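Local coordinates for putative uncharacterized protein (Vibrio cholerae, PDB 4G7X) that probably serves as the N-terminal N1 domain of the CTXphi phage minor coat protein pIII, which binds host TolA during infection, at residues 24-29 against 34-39. Numbering follows the deposited sequence.
Sequences LLFGFG and QSVLFD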
loop_
_atom_site.group_PDB
_atom_site.type_symbol
_atom_site.label_atom_id
_atom_site.label_comp_id
_atom_site.label_asym_id
_atom_site.label_seq_id
_atom_site.Cartn_x
_atom_site.Cartn_y
_atom_site.Cartn_z
ATOM N N LEU A 24 -0.313 -4.838 4.758
ATOM C CA LEU A 24 -0.336 -5.115 6.188
ATOM C C LEU A 24 1.079 -5.251 6.709
ATOM O O LEU A 24 1.947 -5.792 6.017
ATOM C CB LEU A 24 -1.136 -6.386 6.481
ATOM C CG LEU A 24 -2.623 -6.354 6.112
ATOM C CD1 LEU A 24 -3.247 -7.698 6.435
ATOM C CD2 LEU A 24 -3.357 -5.234 6.830
ATOM N N LEU A 25 1.297 -4.765 7.932
ATOM C CA LEU A 25 2.605 -4.800 8.584
ATOM C C LEU A 25 2.660 -5.862 9.666
ATOM O O LEU A 25 1.689 -6.068 10.402
ATOM C CB LEU A 25 2.931 -3.442 9.206
ATOM C CG LEU A 25 2.868 -2.234 8.273
ATOM C CD1 LEU A 25 3.085 -0.959 9.071
ATOM C CD2 LEU A 25 3.854 -2.341 7.120
ATOM N N PHE A 26 3.807 -6.522 9.775
ATOM C CA PHE A 26 4.014 -7.562 10.781
ATOM C C PHE A 26 5.383 -7.397 11.405
ATOM O O PHE A 26 6.224 -6.637 10.907
ATOM C CB PHE A 26 3.883 -8.959 10.161
ATOM C CG PHE A 26 2.583 -9.180 9.448
ATOM C CD1 PHE A 26 1.456 -9.593 10.149
ATOM C CD2 PHE A 26 2.475 -8.939 8.083
ATOM C CE1 PHE A 26 0.246 -9.782 9.498
ATOM C CE2 PHE A 26 1.267 -9.120 7.425
ATOM C CZ PHE A 26 0.152 -9.543 8.132
ATOM N N GLY A 27 5.610 -8.117 12.497
ATOM C CA GLY A 27 6.910 -8.117 13.137
ATOM C C GLY A 27 7.999 -8.707 12.265
ATOM O O GLY A 27 7.739 -9.535 11.386
ATOM N N PHE A 28 9.229 -8.265 12.503
ATOM C CA PHE A 28 10.392 -8.784 11.804
ATOM C C PHE A 28 10.502 -10.289 12.029
ATOM O O PHE A 28 10.172 -10.790 13.111
ATOM C CB PHE A 28 11.634 -8.070 12.330
ATOM C CG PHE A 28 12.824 -8.146 11.419
ATOM C CD1 PHE A 28 13.990 -8.777 11.844
ATOM C CD2 PHE A 28 12.797 -7.570 10.147
ATOM C CE1 PHE A 28 15.102 -8.840 11.017
ATOM C CE2 PHE A 28 13.905 -7.634 9.314
ATOM C CZ PHE A 28 15.060 -8.271 9.751
ATOM N N GLY A 29 10.925 -11.012 10.994
ATOM C CA GLY A 29 11.093 -12.462 11.101
ATOM C C GLY A 29 9.788 -13.244 11.089
ATOM O O GLY A 29 9.758 -14.428 11.414
ATOM N N GLN A 34 -0.335 -15.823 5.717
ATOM C CA GLN A 34 -1.125 -16.331 4.591
ATOM C C GLN A 34 -2.534 -15.764 4.522
ATOM O O GLN A 34 -3.015 -15.395 3.451
ATOM C CB GLN A 34 -1.178 -17.863 4.635
ATOM C CG GLN A 34 0.183 -18.521 4.425
ATOM C CD GLN A 34 0.715 -18.315 3.022
ATOM O OE1 GLN A 34 0.145 -18.818 2.056
ATOM N NE2 GLN A 34 1.800 -17.565 2.898
ATOM N N SER A 35 -3.189 -15.707 5.672
ATOM C CA SER A 35 -4.552 -15.212 5.762
ATOM C C SER A 35 -4.696 -14.358 7.006
ATOM O O SER A 35 -4.183 -14.706 8.069
ATOM C CB SER A 35 -5.553 -16.367 5.795
ATOM O OG SER A 35 -5.510 -17.144 4.604
ATOM N N VAL A 36 -5.382 -13.229 6.857
ATOM C CA VAL A 36 -5.567 -12.278 7.943
ATOM C C VAL A 36 -7.019 -11.832 7.969
ATOM O O VAL A 36 -7.580 -11.464 6.929
ATOM C CB VAL A 36 -4.666 -11.033 7.779
ATOM C CG1 VAL A 36 -4.944 -10.011 8.876
ATOM C CG2 VAL A 36 -3.196 -11.418 7.787
ATOM N N LEU A 37 -7.619 -11.871 9.153
ATOM C CA LEU A 37 -8.923 -11.260 9.362
ATOM C C LEU A 37 -8.714 -9.780 9.669
ATOM O O LEU A 37 -8.323 -9.406 10.780
ATOM C CB LEU A 37 -9.688 -11.979 10.472
ATOM C CG LEU A 37 -11.162 -11.605 10.641
ATOM C CD1 LEU A 37 -11.960 -11.911 9.378
ATOM C CD2 LEU A 37 -11.720 -12.366 11.831
ATOM N N PHE A 38 -8.941 -8.955 8.651
ATOM C CA PHE A 38 -8.650 -7.531 8.718
ATOM C C PHE A 38 -9.942 -6.751 8.629
ATOM O O PHE A 38 -10.628 -6.787 7.602
ATOM C CB PHE A 38 -7.704 -7.120 7.580
ATOM C CG PHE A 38 -7.447 -5.638 7.510
ATOM C CD1 PHE A 38 -8.180 -4.829 6.641
ATOM C CD2 PHE A 38 -6.487 -5.048 8.323
ATOM C CE1 PHE A 38 -7.951 -3.460 6.584
ATOM C CE2 PHE A 38 -6.251 -3.682 8.264
ATOM C CZ PHE A 38 -6.984 -2.888 7.396
ATOM N N ASP A 39 -10.260 -6.041 9.710
ATOM C CA ASP A 39 -11.471 -5.226 9.780
ATOM C C ASP A 39 -12.716 -6.045 9.384
ATOM O O ASP A 39 -13.616 -5.561 8.689
ATOM C CB ASP A 39 -11.298 -3.977 8.903
ATOM C CG ASP A 39 -12.141 -2.804 9.363
ATOM O OD1 ASP A 39 -12.487 -2.719 10.562
ATOM O OD2 ASP A 39 -12.449 -1.952 8.507
#
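Leu24, tied to Gly67 of strand 64-71 by backbone hydrogen bonding, forks between Val36 and Phe38. Its CD1 meets Val36 CG1 at 3.8 Å, the two side chains reaching tip to tip, while its CD2 lies 3.5 Å from Phe38 CD2 and 3.6 Å from Phe38 CE2, approaching the CD2-CE2 side of the ring obliquely. No hydrogen bond joins segments 24-29 and 34-39, and the contact is wholly apolar. Strands 20-27 and 35-38 belong to one curled mixed sheet but do not pair with each other; they are linked through strands 41-48 and 64-71, and their short segments run 10.7 Å apart at 116°, a gap bridged by side chains alone. With CG1 of Val36 anti to the backbone N (chi1 176°), the other methyl, CG2, is left anti to the carbonyl carbon and faces Phe26, reaching the edge of that ring near its plane, 3.9 Å from Phe26 CZ. Just before Val36, Ser35 OG is hydrogen-bonded to Asp44 OD1, with a weak hydrogen bond to Arg72 NH2. The rings of His22 and Tyr98 also meet Phe38, and Tyr96 packs on Val36.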